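Local coordinates for digeranylgeranylglycerophospholipid reductase (Sulfolobus acidocaldarius, PDB 4OPC), which reduces the double bonds of geranylgeranyl chains on archaeal membrane lipid precursors, using bound FAD, to give saturated archaeols, at residues 37-42 with 118-123; 75-80 with 201-206; 172-177 with 274-279. All coordinates share one frame; numbering follows the deposited sequence.

Contact 1: residues 37-42 with 118-123; sequences SKPWNR and WDLTTA. With FDA (dihydroflavine-adenine dinucleotide), chain B.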
loop_
_atom_site.group_PDB
_atom_site.type_symbol
_atom_site.label_atom_id
_atom_site.label_comp_id
_atom_site.label_asym_id
_atom_site.label_seq_id
_atom_site.Cartn_x
_atom_site.Cartn_y
_atom_site.Cartn_z
ATOM N N SER A 37 12.439 13.164 7.331
ATOM C CA SER A 37 12.131 14.561 7.629
ATOM C C SER A 37 11.506 14.765 9.007
ATOM O O SER A 37 11.596 15.851 9.566
ATOM C CB SER A 37 11.170 15.120 6.582
ATOM O OG SER A 37 11.751 15.085 5.290
ATOM N N LYS A 38 10.861 13.736 9.544
ATOM C CA LYS A 38 10.180 13.853 10.835
ATOM C C LYS A 38 11.151 13.722 11.998
ATOM O O LYS A 38 12.171 13.053 11.883
ATOM C CB LYS A 38 9.123 12.760 10.964
ATOM C CG LYS A 38 7.931 12.948 10.043
ATOM C CD LYS A 38 6.983 11.756 10.104
ATOM C CE LYS A 38 5.799 11.975 9.172
ATOM N NZ LYS A 38 4.799 10.884 9.305
ATOM N N PRO A 39 10.819 14.334 13.140
ATOM C CA PRO A 39 11.596 14.032 14.344
ATOM C C PRO A 39 11.322 12.597 14.768
ATOM O O PRO A 39 10.230 12.069 14.504
ATOM C CB PRO A 39 11.008 14.989 15.380
ATOM C CG PRO A 39 9.624 15.230 14.930
ATOM C CD PRO A 39 9.678 15.217 13.422
ATOM N N TRP A 40 12.304 11.984 15.415
ATOM C CA TRP A 40 12.230 10.601 15.858
ATOM C C TRP A 40 10.873 10.182 16.421
ATOM O O TRP A 40 10.308 9.181 15.984
ATOM C CB TRP A 40 13.304 10.343 16.913
ATOM C CG TRP A 40 14.491 9.584 16.411
ATOM C CD1 TRP A 40 15.754 10.072 16.183
ATOM C CD2 TRP A 40 14.537 8.188 16.094
ATOM N NE1 TRP A 40 16.580 9.059 15.747
ATOM C CE2 TRP A 40 15.850 7.895 15.675
ATOM C CE3 TRP A 40 13.595 7.155 16.137
ATOM C CZ2 TRP A 40 16.243 6.608 15.302
ATOM C CZ3 TRP A 40 13.985 5.885 15.758
ATOM C CH2 TRP A 40 15.294 5.621 15.349
ATOM N N ASN A 41 10.339 10.932 17.381
ATOM C CA ASN A 41 9.120 10.476 18.047
ATOM C C ASN A 41 7.857 10.563 17.198
ATOM O O ASN A 41 6.795 10.109 17.616
ATOM C CB ASN A 41 8.922 11.152 19.404
ATOM C CG ASN A 41 8.865 12.647 19.311
ATOM O OD1 ASN A 41 8.643 13.210 18.242
ATOM N ND2 ASN A 41 9.079 13.317 20.447
ATOM N N ARG A 42 7.972 11.118 15.996
ATOM C CA ARG A 42 6.840 11.155 15.078
ATOM C C ARG A 42 7.007 10.214 13.901
ATOM O O ARG A 42 6.076 10.024 13.125
ATOM C CB ARG A 42 6.602 12.572 14.569
ATOM C CG ARG A 42 6.180 13.538 15.649
ATOM C CD ARG A 42 5.724 14.853 15.057
ATOM N NE ARG A 42 4.462 14.675 14.354
ATOM C CZ ARG A 42 3.286 15.058 14.831
ATOM N NH1 ARG A 42 3.209 15.667 16.009
ATOM N NH2 ARG A 42 2.187 14.841 14.124
ATOM N N TRP A 118 19.433 9.628 10.688
ATOM C CA TRP A 118 19.309 11.055 10.960
ATOM C C TRP A 118 17.852 11.475 10.819
ATOM O O TRP A 118 17.291 11.429 9.722
ATOM C CB TRP A 118 20.161 11.886 9.997
ATOM C CG TRP A 118 21.648 11.586 9.982
ATOM C CD1 TRP A 118 22.354 10.810 10.862
ATOM C CD2 TRP A 118 22.588 12.058 9.016
ATOM N NE1 TRP A 118 23.676 10.766 10.488
ATOM C CE2 TRP A 118 23.845 11.523 9.357
ATOM C CE3 TRP A 118 22.483 12.871 7.885
ATOM C CZ2 TRP A 118 24.994 11.786 8.613
ATOM C CZ3 TRP A 118 23.626 13.128 7.142
ATOM C CH2 TRP A 118 24.863 12.590 7.513
ATOM N N ASP A 119 17.240 11.860 11.929
ATOM C CA ASP A 119 15.888 12.402 11.902
ATOM C C ASP A 119 15.925 13.898 11.601
ATOM O O ASP A 119 17.003 14.524 11.557
ATOM C CB ASP A 119 15.126 12.099 13.210
ATOM C CG ASP A 119 15.603 12.940 14.396
ATOM O OD1 ASP A 119 16.781 13.360 14.421
ATOM O OD2 ASP A 119 14.811 13.162 15.331
ATOM N N LEU A 120 14.740 14.475 11.411
ATOM C CA LEU A 120 14.601 15.879 11.010
ATOM C C LEU A 120 15.509 16.224 9.823
ATOM O O LEU A 120 16.024 17.344 9.725
ATOM C CB LEU A 120 14.836 16.833 12.189
ATOM C CG LEU A 120 13.858 18.014 12.250
ATOM C CD1 LEU A 120 12.417 17.556 12.555
ATOM C CD2 LEU A 120 14.323 19.066 13.247
ATOM N N THR A 121 15.700 15.253 8.934
ATOM C CA THR A 121 16.617 15.405 7.818
ATOM C C THR A 121 15.915 15.085 6.516
ATOM O O THR A 121 15.347 14.010 6.359
ATOM C CB THR A 121 17.853 14.506 7.995
ATOM O OG1 THR A 121 18.557 14.915 9.172
ATOM C CG2 THR A 121 18.804 14.638 6.802
ATOM N N THR A 122 15.945 16.034 5.591
ATOM C CA THR A 122 15.233 15.888 4.328
ATOM C C THR A 122 16.212 15.746 3.170
ATOM O O THR A 122 17.175 16.515 3.048
ATOM C CB THR A 122 14.334 17.109 4.083
ATOM O OG1 THR A 122 13.413 17.258 5.172
ATOM C CG2 THR A 122 13.552 16.955 2.785
ATOM N N ALA A 123 15.983 14.742 2.333
ATOM C CA ALA A 123 16.708 14.650 1.073
ATOM C C ALA A 123 16.090 15.667 0.122
ATOM O O ALA A 123 14.935 15.533 -0.291
ATOM C CB ALA A 123 16.654 13.238 0.509
HETATM P PA FDA B . 5.081 6.541 4.735
HETATM O O1A FDA B . 4.336 7.687 4.170
HETATM O O2A FDA B . 4.503 5.866 5.973
HETATM O O5B FDA B . 6.552 7.006 5.090
HETATM C C5B FDA B . 7.274 7.891 4.210
HETATM C C4B FDA B . 8.316 8.593 5.038
HETATM O O4B FDA B . 9.191 9.343 4.170
HETATM C C3B FDA B . 7.766 9.587 6.068
HETATM O O3B FDA B . 8.165 9.228 7.389
HETATM C C2B FDA B . 8.295 10.951 5.585
HETATM O O2B FDA B . 8.598 11.830 6.657
HETATM C C1B FDA B . 9.547 10.545 4.823
HETATM N N9A FDA B . 10.009 11.449 3.776
HETATM C C8A FDA B . 9.315 11.852 2.661
HETATM N N7A FDA B . 10.013 12.606 1.842
HETATM C C5A FDA B . 11.254 12.694 2.456
HETATM C C6A FDA B . 12.459 13.310 2.068
HETATM N N6A FDA B . 12.632 13.937 0.904
HETATM N N1A FDA B . 13.524 13.163 2.881
HETATM C C2A FDA B . 13.370 12.499 4.032
HETATM N N3A FDA B . 12.298 11.844 4.484
HETATM C C4A FDA B . 11.275 11.958 3.628
HETATM N N1 FDA B . -2.309 0.064 5.218
HETATM C C2 FDA B . -2.424 -1.079 5.969
HETATM O O2 FDA B . -1.655 -2.023 5.818
HETATM N N3 FDA B . -3.412 -1.106 6.918
HETATM C C4 FDA B . -4.387 -0.154 7.134
HETATM O O4 FDA B . -5.127 -0.250 8.110
HETATM C C4X FDA B . -4.262 0.972 6.291
HETATM N N5 FDA B . -5.147 2.001 6.433
HETATM C C5X FDA B . -4.871 3.235 5.882
HETATM C C6 FDA B . -5.610 4.351 6.245
HETATM C C7 FDA B . -5.295 5.617 5.776
HETATM C C7M FDA B . -6.049 6.810 6.305
HETATM C C8 FDA B . -4.232 5.772 4.874
HETATM C C8M FDA B . -3.820 7.147 4.400
HETATM C C9 FDA B . -3.496 4.649 4.488
HETATM C C9A FDA B . -3.789 3.389 4.997
HETATM N N10 FDA B . -3.040 2.238 4.662
HETATM C C10 FDA B . -3.207 1.084 5.396
HETATM C "C1'" FDA B . -1.857 2.318 3.769
HETATM C "C2'" FDA B . -0.558 2.400 4.592
HETATM O "O2'" FDA B . -0.694 3.344 5.657
HETATM C "C3'" FDA B . 0.611 2.834 3.703
HETATM O "O3'" FDA B . 0.585 2.048 2.520
HETATM C "C4'" FDA B . 2.005 2.653 4.319
HETATM O "O4'" FDA B . 2.070 3.186 5.641
HETATM C "C5'" FDA B . 3.072 3.281 3.453
HETATM O "O5'" FDA B . 4.354 3.188 4.106
HETATM P P FDA B . 5.614 3.928 3.477
HETATM O O1P FDA B . 6.757 3.626 4.356
HETATM O O2P FDA B . 5.755 3.627 1.992
HETATM O O3P FDA B . 5.245 5.484 3.530
#

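Contact 2: residues 75-80 with 201-206; sequences NGIKLY and DYLRIF. With PGT ((1S)-2-{[{[(2R)-2,3-dihydroxypropyl]oxy}(hydroxy)phosphoryl]oxy}-1-[(palmitoyloxy)methyl]ethyl stearate), chain C.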
loop_
_atom_site.group_PDB
_atom_site.type_symbol
_atom_site.label_atom_id
_atom_site.label_comp_id
_atom_site.label_asym_id
_atom_site.label_seq_id
_atom_site.Cartn_x
_atom_site.Cartn_y
_atom_site.Cartn_z
ATOM N N ASN A 75 -8.822 -11.316 14.465
ATOM C CA ASN A 75 -9.108 -12.670 14.004
ATOM C C ASN A 75 -9.875 -12.723 12.690
ATOM O O ASN A 75 -10.089 -13.799 12.135
ATOM C CB ASN A 75 -9.852 -13.459 15.080
ATOM C CG ASN A 75 -8.967 -13.801 16.251
ATOM O OD1 ASN A 75 -7.798 -14.139 16.076
ATOM N ND2 ASN A 75 -9.509 -13.690 17.457
ATOM N N GLY A 76 -10.283 -11.564 12.185
ATOM C CA GLY A 76 -10.974 -11.527 10.911
ATOM C C GLY A 76 -11.596 -10.186 10.585
ATOM O O GLY A 76 -11.368 -9.196 11.281
ATOM N N ILE A 77 -12.375 -10.168 9.509
ATOM C CA ILE A 77 -13.036 -8.960 9.035
ATOM C C ILE A 77 -14.512 -9.237 8.782
ATOM O O ILE A 77 -14.873 -10.284 8.247
ATOM C CB ILE A 77 -12.407 -8.463 7.719
ATOM C CG1 ILE A 77 -10.942 -8.084 7.939
ATOM C CG2 ILE A 77 -13.182 -7.271 7.157
ATOM C CD1 ILE A 77 -10.244 -7.609 6.680
ATOM N N LYS A 78 -15.367 -8.308 9.198
ATOM C CA LYS A 78 -16.781 -8.346 8.848
ATOM C C LYS A 78 -17.010 -7.292 7.772
ATOM O O LYS A 78 -16.763 -6.107 7.997
ATOM C CB LYS A 78 -17.643 -8.047 10.077
ATOM C CG LYS A 78 -17.469 -9.018 11.241
ATOM C CD LYS A 78 -18.294 -10.269 11.085
ATOM C CE LYS A 78 -18.206 -11.126 12.339
ATOM N NZ LYS A 78 -19.046 -12.350 12.226
ATOM N N LEU A 79 -17.461 -7.730 6.597
ATOM C CA LEU A 79 -17.695 -6.848 5.464
ATOM C C LEU A 79 -19.196 -6.622 5.295
ATOM O O LEU A 79 -19.946 -7.584 5.110
ATOM C CB LEU A 79 -17.107 -7.475 4.197
ATOM C CG LEU A 79 -17.329 -6.705 2.905
ATOM C CD1 LEU A 79 -16.492 -5.454 2.937
ATOM C CD2 LEU A 79 -16.972 -7.564 1.702
ATOM N N TYR A 80 -19.629 -5.366 5.359
ATOM C CA TYR A 80 -21.046 -5.018 5.353
ATOM C C TYR A 80 -21.516 -4.473 4.012
ATOM O O TYR A 80 -20.874 -3.609 3.412
ATOM C CB TYR A 80 -21.325 -3.941 6.405
ATOM C CG TYR A 80 -21.194 -4.374 7.842
ATOM C CD1 TYR A 80 -19.949 -4.641 8.400
ATOM C CD2 TYR A 80 -22.297 -4.448 8.665
ATOM C CE1 TYR A 80 -19.824 -5.029 9.716
ATOM C CE2 TYR A 80 -22.183 -4.829 9.990
ATOM C CZ TYR A 80 -20.943 -5.114 10.513
ATOM O OH TYR A 80 -20.833 -5.492 11.839
ATOM N N ASP A 201 -12.422 -8.400 18.240
ATOM C CA ASP A 201 -11.343 -9.018 17.472
ATOM C C ASP A 201 -11.602 -9.026 15.960
ATOM O O ASP A 201 -10.785 -9.527 15.190
ATOM C CB ASP A 201 -11.024 -10.432 17.985
ATOM C CG ASP A 201 -12.242 -11.352 18.006
ATOM O OD1 ASP A 201 -13.386 -10.866 18.142
ATOM O OD2 ASP A 201 -12.039 -12.583 17.916
ATOM N N TYR A 202 -12.717 -8.441 15.537
ATOM C CA TYR A 202 -13.017 -8.336 14.115
ATOM C C TYR A 202 -13.022 -6.891 13.634
ATOM O O TYR A 202 -13.682 -6.032 14.230
ATOM C CB TYR A 202 -14.360 -9.006 13.793
ATOM C CG TYR A 202 -14.250 -10.510 13.718
ATOM C CD1 TYR A 202 -14.186 -11.279 14.873
ATOM C CD2 TYR A 202 -14.173 -11.158 12.490
ATOM C CE1 TYR A 202 -14.064 -12.658 14.806
ATOM C CE2 TYR A 202 -14.052 -12.537 12.415
ATOM C CZ TYR A 202 -13.996 -13.277 13.575
ATOM O OH TYR A 202 -13.875 -14.643 13.497
ATOM N N LEU A 203 -12.291 -6.627 12.554
ATOM C CA LEU A 203 -12.402 -5.351 11.860
ATOM C C LEU A 203 -13.751 -5.272 11.162
ATOM O O LEU A 203 -14.332 -6.299 10.800
ATOM C CB LEU A 203 -11.320 -5.230 10.799
ATOM C CG LEU A 203 -9.883 -5.443 11.272
ATOM C CD1 LEU A 203 -8.953 -5.284 10.088
ATOM C CD2 LEU A 203 -9.517 -4.480 12.404
ATOM N N ARG A 204 -14.250 -4.052 10.976
ATOM C CA ARG A 204 -15.469 -3.848 10.203
ATOM C C ARG A 204 -15.178 -2.967 9.008
ATOM O O ARG A 204 -14.567 -1.912 9.136
ATOM C CB ARG A 204 -16.570 -3.213 11.051
ATOM C CG ARG A 204 -16.876 -3.962 12.334
ATOM C CD ARG A 204 -17.865 -3.192 13.194
ATOM N NE ARG A 204 -17.858 -3.686 14.565
ATOM C CZ ARG A 204 -18.545 -3.141 15.563
ATOM N NH1 ARG A 204 -19.301 -2.068 15.349
ATOM N NH2 ARG A 204 -18.478 -3.670 16.780
ATOM N N ILE A 205 -15.630 -3.412 7.841
ATOM C CA ILE A 205 -15.512 -2.647 6.607
ATOM C C ILE A 205 -16.915 -2.485 6.043
ATOM O O ILE A 205 -17.652 -3.470 5.906
ATOM C CB ILE A 205 -14.610 -3.364 5.589
ATOM C CG1 ILE A 205 -13.165 -3.335 6.099
ATOM C CG2 ILE A 205 -14.702 -2.695 4.217
ATOM C CD1 ILE A 205 -12.177 -4.055 5.192
ATOM N N PHE A 206 -17.299 -1.249 5.736
ATOM C CA PHE A 206 -18.640 -0.938 5.264
ATOM C C PHE A 206 -18.559 -0.412 3.847
ATOM O O PHE A 206 -18.021 0.673 3.603
ATOM C CB PHE A 206 -19.283 0.126 6.154
ATOM C CG PHE A 206 -19.338 -0.232 7.615
ATOM C CD1 PHE A 206 -20.429 -0.897 8.144
ATOM C CD2 PHE A 206 -18.308 0.136 8.466
ATOM C CE1 PHE A 206 -20.485 -1.199 9.502
ATOM C CE2 PHE A 206 -18.364 -0.169 9.814
ATOM C CZ PHE A 206 -19.444 -0.837 10.325
HETATM C C48 PGT C . -12.217 0.075 -3.501
HETATM C C47 PGT C . -10.781 0.429 -3.827
HETATM C C46 PGT C . -10.276 1.450 -2.828
HETATM C C45 PGT C . -10.444 0.906 -1.424
HETATM C C44 PGT C . -9.437 1.534 -0.484
HETATM C C43 PGT C . -10.124 2.546 0.413
HETATM C C42 PGT C . -9.068 3.272 1.215
HETATM C C41 PGT C . -8.450 2.279 2.166
HETATM C C40 PGT C . -7.919 2.984 3.390
HETATM C C39 PGT C . -7.988 2.001 4.536
HETATM C C38 PGT C . -7.208 0.761 4.183
HETATM C C37 PGT C . -7.431 -0.275 5.259
HETATM C C36 PGT C . -6.560 -1.468 4.949
HETATM C C35 PGT C . -6.973 -2.661 5.780
HETATM C C34 PGT C . -6.035 -3.814 5.477
HETATM C C33 PGT C . -6.572 -5.124 6.013
HETATM C C32 PGT C . -5.448 -6.000 6.533
HETATM C C31 PGT C . -4.724 -6.741 5.420
HETATM O O31 PGT C . -3.515 -6.628 5.350
HETATM O O2 PGT C . -5.413 -7.539 4.472
HETATM C C2 PGT C . -5.392 -8.940 4.674
HETATM C C1 PGT C . -4.120 -9.598 4.181
HETATM O O3P PGT C . -3.026 -8.750 3.892
HETATM P P PGT C . -2.496 -8.694 2.398
HETATM O O1P PGT C . -3.744 -8.685 1.544
HETATM O O2P PGT C . -1.665 -7.446 2.138
HETATM O O4P PGT C . -1.613 -9.959 2.006
HETATM C C4 PGT C . -1.585 -11.143 2.778
HETATM C C5 PGT C . -0.766 -12.217 2.098
HETATM O O5 PGT C . 0.286 -12.613 2.948
HETATM C C6 PGT C . -0.208 -11.683 0.800
HETATM O O6 PGT C . 1.180 -11.465 0.897
HETATM C C3 PGT C . -6.489 -9.637 3.889
HETATM O O3 PGT C . -7.787 -9.301 4.319
HETATM C C11 PGT C . -8.717 -9.285 3.262
HETATM O O11 PGT C . -8.718 -10.182 2.443
HETATM C C12 PGT C . -9.707 -8.145 3.139
HETATM C C13 PGT C . -10.875 -8.543 2.262
HETATM C C14 PGT C . -11.827 -7.371 2.145
HETATM C C15 PGT C . -11.576 -6.619 0.856
HETATM C C16 PGT C . -12.617 -5.534 0.673
HETATM C C17 PGT C . -13.210 -5.657 -0.714
HETATM C C18 PGT C . -14.459 -4.810 -0.835
HETATM C C19 PGT C . -15.202 -5.176 -2.105
HETATM C C20 PGT C . -15.840 -6.546 -1.980
HETATM C C21 PGT C . -17.336 -6.432 -2.196
HETATM C C22 PGT C . -17.876 -7.689 -2.844
HETATM C C23 PGT C . -19.150 -7.344 -3.585
HETATM C C24 PGT C . -19.570 -8.497 -4.469
HETATM C C25 PGT C . -19.768 -8.007 -5.888
HETATM C C26 PGT C . -18.941 -8.847 -6.838
#

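Contact 3: residues 172-177 with 274-279; sequences LPITED and RPLYTM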
loop_
_atom_site.group_PDB
_atom_site.type_symbol
_atom_site.label_atom_id
_atom_site.label_comp_id
_atom_site.label_asym_id
_atom_site.label_seq_id
_atom_site.Cartn_x
_atom_site.Cartn_y
_atom_site.Cartn_z
ATOM N N LEU A 172 12.962 9.316 -17.472
ATOM C CA LEU A 172 13.304 8.055 -16.821
ATOM C C LEU A 172 12.063 7.353 -16.282
ATOM O O LEU A 172 11.203 7.988 -15.682
ATOM C CB LEU A 172 14.280 8.283 -15.676
ATOM C CG LEU A 172 15.549 9.047 -16.032
ATOM C CD1 LEU A 172 16.431 9.082 -14.813
ATOM C CD2 LEU A 172 16.254 8.389 -17.214
ATOM N N PRO A 173 11.977 6.030 -16.469
ATOM C CA PRO A 173 10.780 5.298 -16.028
ATOM C C PRO A 173 10.564 5.349 -14.517
ATOM O O PRO A 173 9.442 5.181 -14.031
ATOM C CB PRO A 173 11.063 3.858 -16.473
ATOM C CG PRO A 173 12.077 3.979 -17.556
ATOM C CD PRO A 173 12.915 5.170 -17.210
ATOM N N ILE A 174 11.637 5.600 -13.777
ATOM C CA ILE A 174 11.578 5.649 -12.330
ATOM C C ILE A 174 10.855 6.908 -11.817
ATOM O O ILE A 174 10.585 7.037 -10.617
ATOM C CB ILE A 174 13.021 5.550 -11.744
ATOM C CG1 ILE A 174 12.995 4.882 -10.372
ATOM C CG2 ILE A 174 13.727 6.905 -11.753
ATOM C CD1 ILE A 174 12.611 3.424 -10.439
ATOM N N THR A 175 10.546 7.838 -12.723
ATOM C CA THR A 175 9.795 9.045 -12.365
ATOM C C THR A 175 8.289 8.919 -12.632
ATOM O O THR A 175 7.563 9.902 -12.495
ATOM C CB THR A 175 10.309 10.292 -13.127
ATOM O OG1 THR A 175 9.986 10.188 -14.523
ATOM C CG2 THR A 175 11.816 10.435 -12.961
ATOM N N GLU A 176 7.827 7.723 -12.990
ATOM C CA GLU A 176 6.413 7.496 -13.339
ATOM C C GLU A 176 5.454 8.074 -12.292
ATOM O O GLU A 176 5.630 7.864 -11.088
ATOM C CB GLU A 176 6.158 5.995 -13.512
ATOM C CG GLU A 176 4.733 5.643 -13.930
ATOM C CD GLU A 176 4.383 4.167 -13.758
ATOM O OE1 GLU A 176 5.263 3.332 -13.432
ATOM O OE2 GLU A 176 3.199 3.839 -13.951
ATOM N N ASP A 177 4.441 8.794 -12.773
ATOM C CA ASP A 177 3.435 9.428 -11.920
ATOM C C ASP A 177 2.193 8.536 -11.939
ATOM O O ASP A 177 2.170 7.491 -12.592
ATOM C CB ASP A 177 3.105 10.810 -12.507
ATOM C CG ASP A 177 2.542 11.809 -11.486
ATOM O OD1 ASP A 177 1.934 11.439 -10.459
ATOM O OD2 ASP A 177 2.692 13.021 -11.744
ATOM N N ARG A 274 -1.574 -1.027 -9.621
ATOM C CA ARG A 274 -0.386 -1.839 -9.863
ATOM C C ARG A 274 0.873 -1.057 -9.456
ATOM O O ARG A 274 0.859 0.175 -9.406
ATOM C CB ARG A 274 -0.332 -2.205 -11.346
ATOM C CG ARG A 274 -0.176 -0.992 -12.240
ATOM C CD ARG A 274 -0.885 -1.170 -13.590
ATOM N NE ARG A 274 -0.726 0.040 -14.393
ATOM C CZ ARG A 274 -1.460 1.141 -14.255
ATOM N NH1 ARG A 274 -2.423 1.203 -13.344
ATOM N NH2 ARG A 274 -1.226 2.189 -15.035
ATOM N N PRO A 275 1.975 -1.759 -9.158
ATOM C CA PRO A 275 3.164 -1.004 -8.733
ATOM C C PRO A 275 3.781 -0.184 -9.867
ATOM O O PRO A 275 3.370 -0.286 -11.027
ATOM C CB PRO A 275 4.138 -2.094 -8.267
ATOM C CG PRO A 275 3.650 -3.364 -8.896
ATOM C CD PRO A 275 2.177 -3.217 -9.128
ATOM N N LEU A 276 4.765 0.648 -9.524
ATOM C CA LEU A 276 5.575 1.307 -10.543
ATOM C C LEU A 276 6.025 0.268 -11.556
ATOM O O LEU A 276 6.470 -0.810 -11.167
ATOM C CB LEU A 276 6.838 1.878 -9.900
ATOM C CG LEU A 276 6.977 3.309 -9.395
ATOM C CD1 LEU A 276 8.465 3.592 -9.171
ATOM C CD2 LEU A 276 6.360 4.340 -10.317
ATOM N N TYR A 277 5.916 0.583 -12.845
ATOM C CA TYR A 277 6.268 -0.382 -13.883
ATOM C C TYR A 277 7.676 -0.934 -13.707
ATOM O O TYR A 277 7.899 -2.132 -13.897
ATOM C CB TYR A 277 6.086 0.217 -15.271
ATOM C CG TYR A 277 4.647 0.258 -15.719
ATOM C CD1 TYR A 277 3.859 -0.884 -15.678
ATOM C CD2 TYR A 277 4.068 1.437 -16.166
ATOM C CE1 TYR A 277 2.540 -0.858 -16.104
ATOM C CE2 TYR A 277 2.743 1.468 -16.589
ATOM C CZ TYR A 277 1.997 0.321 -16.542
ATOM O OH TYR A 277 0.678 0.335 -16.960
ATOM N N THR A 278 8.618 -0.063 -13.342
ATOM C CA THR A 278 9.868 -0.531 -12.757
ATOM C C THR A 278 10.118 0.161 -11.431
ATOM O O THR A 278 9.945 1.383 -11.305
ATOM C CB THR A 278 11.095 -0.376 -13.683
ATOM O OG1 THR A 278 12.254 -0.831 -12.972
ATOM C CG2 THR A 278 11.311 1.077 -14.095
ATOM N N MET A 279 10.533 -0.629 -10.446
ATOM C CA MET A 279 10.892 -0.132 -9.125
ATOM C C MET A 279 12.406 -0.029 -9.001
ATOM O O MET A 279 12.929 0.255 -7.921
ATOM C CB MET A 279 10.314 -1.050 -8.040
ATOM C CG MET A 279 8.781 -1.074 -8.082
ATOM S SD MET A 279 8.055 -2.428 -7.123
ATOM C CE MET A 279 8.080 -1.739 -5.483
HETATM O O HOH W 1 7.870 2.856 -14.075
#

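Contact 1: residues 37-42 with 118-123
Leu120 N donates to Lys38 O at 3.0 Å, joining 118-123 to 37-42, which run in nearly opposite directions where they touch. The bond is straight, 173° at the hydrogen, but the N-H comes from well above the carbonyl plane. Trp40 N donates to Asp119 OD2 at 2.8 Å and uses the anti lone pair of that oxygen. Asp119 holds its CG between the backbone N and the carbonyl carbon (chi1 73°), which swings the carboxylate across to Trp40. Ser37 OG and Thr122 OG1 share a hydrogen bond of 2.7 Å.

OD2 of Asp119 also forms a salt bridge with Arg142. A leucine in place of Asp119 would probably leave Trp40 N without its acceptor and Arg142 without this counter-charge.

A CA-H...O contact joins Leu120 CA to Ser37 O at 3.3 Å. The Trp40 ring and the Asp119 carboxylate have planes 47° apart, with CD1 of Trp40 3.3 Å from OD2 of Asp119. Leu120 CD1 makes an apolar contact with Pro39 CD at 3.7 Å. The Trp40 ring also packs on helix 99-112.

The adenine is held by Ala123, at the end of 118-123. Ala123 N donates to FDA N1A, and FDA N6A donates back to Ala123 O, each at 3.0 Å. The extended chain of Lys38 runs along the ribose hydroxyls, and its NZ reaches Asp45 in a salt bridge. Loop 37-42 follows strand 32-35 of the Rossmann-type sheet. The arrangement is the adenosine end of a Rossmann-type FAD site, where backbone atoms read the adenine edge.

Contact 2: residues 75-80 with 201-206
Parallel strands 75-80 and 202-206 pair side by side in the large mixed sheet that lines the lipid pocket. Lys78 N donates to Leu203 O, and Lys78 O accepts from Ile205 N. Tyr80 N closes the run on Ile205 O at 2.8 Å.

Tyr202 can be followed outward. Its CB lies 4.0 Å from Lys78 CG, and its CG is 4.0 Å from Gly76 O. CD2 comes to 3.3 Å from Gly76 C, and CE2 to 3.6 Å from Gly76 CA. Gly76, with no side chain, lets the ring lie this close to the backbone. Backbone atoms of Asn75 and Gly76 thus cover one ring face, while Lys78 CE lies over the other. The hydroxyl finally bonds Asn91, and Lys78 NZ goes to Thr89.

Further along this side, Tyr80 and Phe206 lie side by side and point the same way. Phe206 CE1 sits over the centre of the Tyr80 ring, with the planes 33° apart.

Ile77, Leu79, Leu203 and Ile205 occupy the other face. Leu79 CD1 touches Ile205 CG2 at 3.5 Å, and Ile77 CD1 meets the lipid at PGT C12. At the Asn75 end of the pairing, Asn75 ND2 donates to Asp201 OD2 at 2.8 Å, the amide and carboxylate planes perpendicular.

Contact 3: residues 172-177 with 274-279
The short 3-10 turn at 173-175 lies against the irregular loop 274-279, with CA atoms no nearer than 6.4 Å (Ile174 to Thr278), and no backbone-to-backbone hydrogen bond joins them. Glu176 carries the contact instead. Its CG is anti to the backbone N (chi1 -178°) and the chain stays extended, which takes the carboxylate across to the other loop. OE1 accepts from Tyr277 N at 2.9 Å through its syn lone pair, at 169°. A water donates to Glu176 OE1 and to Pro173 O and accepts from Thr278 N, linking both loops. The carboxylate lies almost parallel to the Tyr277 ring, 6° between planes, with OE2 3.4 Å from Tyr277 CD2. That same OE2 makes a salt bridge with Arg273. The side chains of Leu276 and Glu176 lie alongside, pointing opposite ways, with Leu276 CD2 3.6 Å from Glu176 CB.

The two loops join different parts of the fold. Loop 172-177 runs from strand 153-156 of the Rossmann-type sheet toward strand 183-193 of the large mixed sheet. Loop 274-279 returns from strand 261-271 of that sheet to the Rossmann-type sheet. Helix 434-452 packs on Tyr277 and Thr278.

Pro173 CB touches Thr278 CG2 at 3.7 Å. The Ile174 methyl CD1 lies against Thr278 O, 3.5 Å away; that buried oxygen has no polar partner in the model. At the other end, Arg274 grips Tyr277 OH side-on with NE and NH2, the NE bond being 2.9 Å. Tyr277 OH is also hydrogen-bonded to Asp442, and Arg274 NH1 forms a salt bridge with Asp349.

How the contacts relate
The three contacts do not touch one another. Contact 1 holds the adenine end of the cofactor, while contact 2 borders the lipid pocket; their centres are 35 Å apart. The long FDA molecule spans much of that gap, and the Leu203 side chain of contact 2 lies about 7 Å from it. Contact 3 sits across the centre of the chain from contact 2, their centres 33 Å apart. It binds neither ligand: the Met279 side chain is about 9 Å from FDA and about 14 Å from PGT. Along the chain, contact 1 closes before contact 3 opens, whereas the segments of contact 2 alternate with those of both.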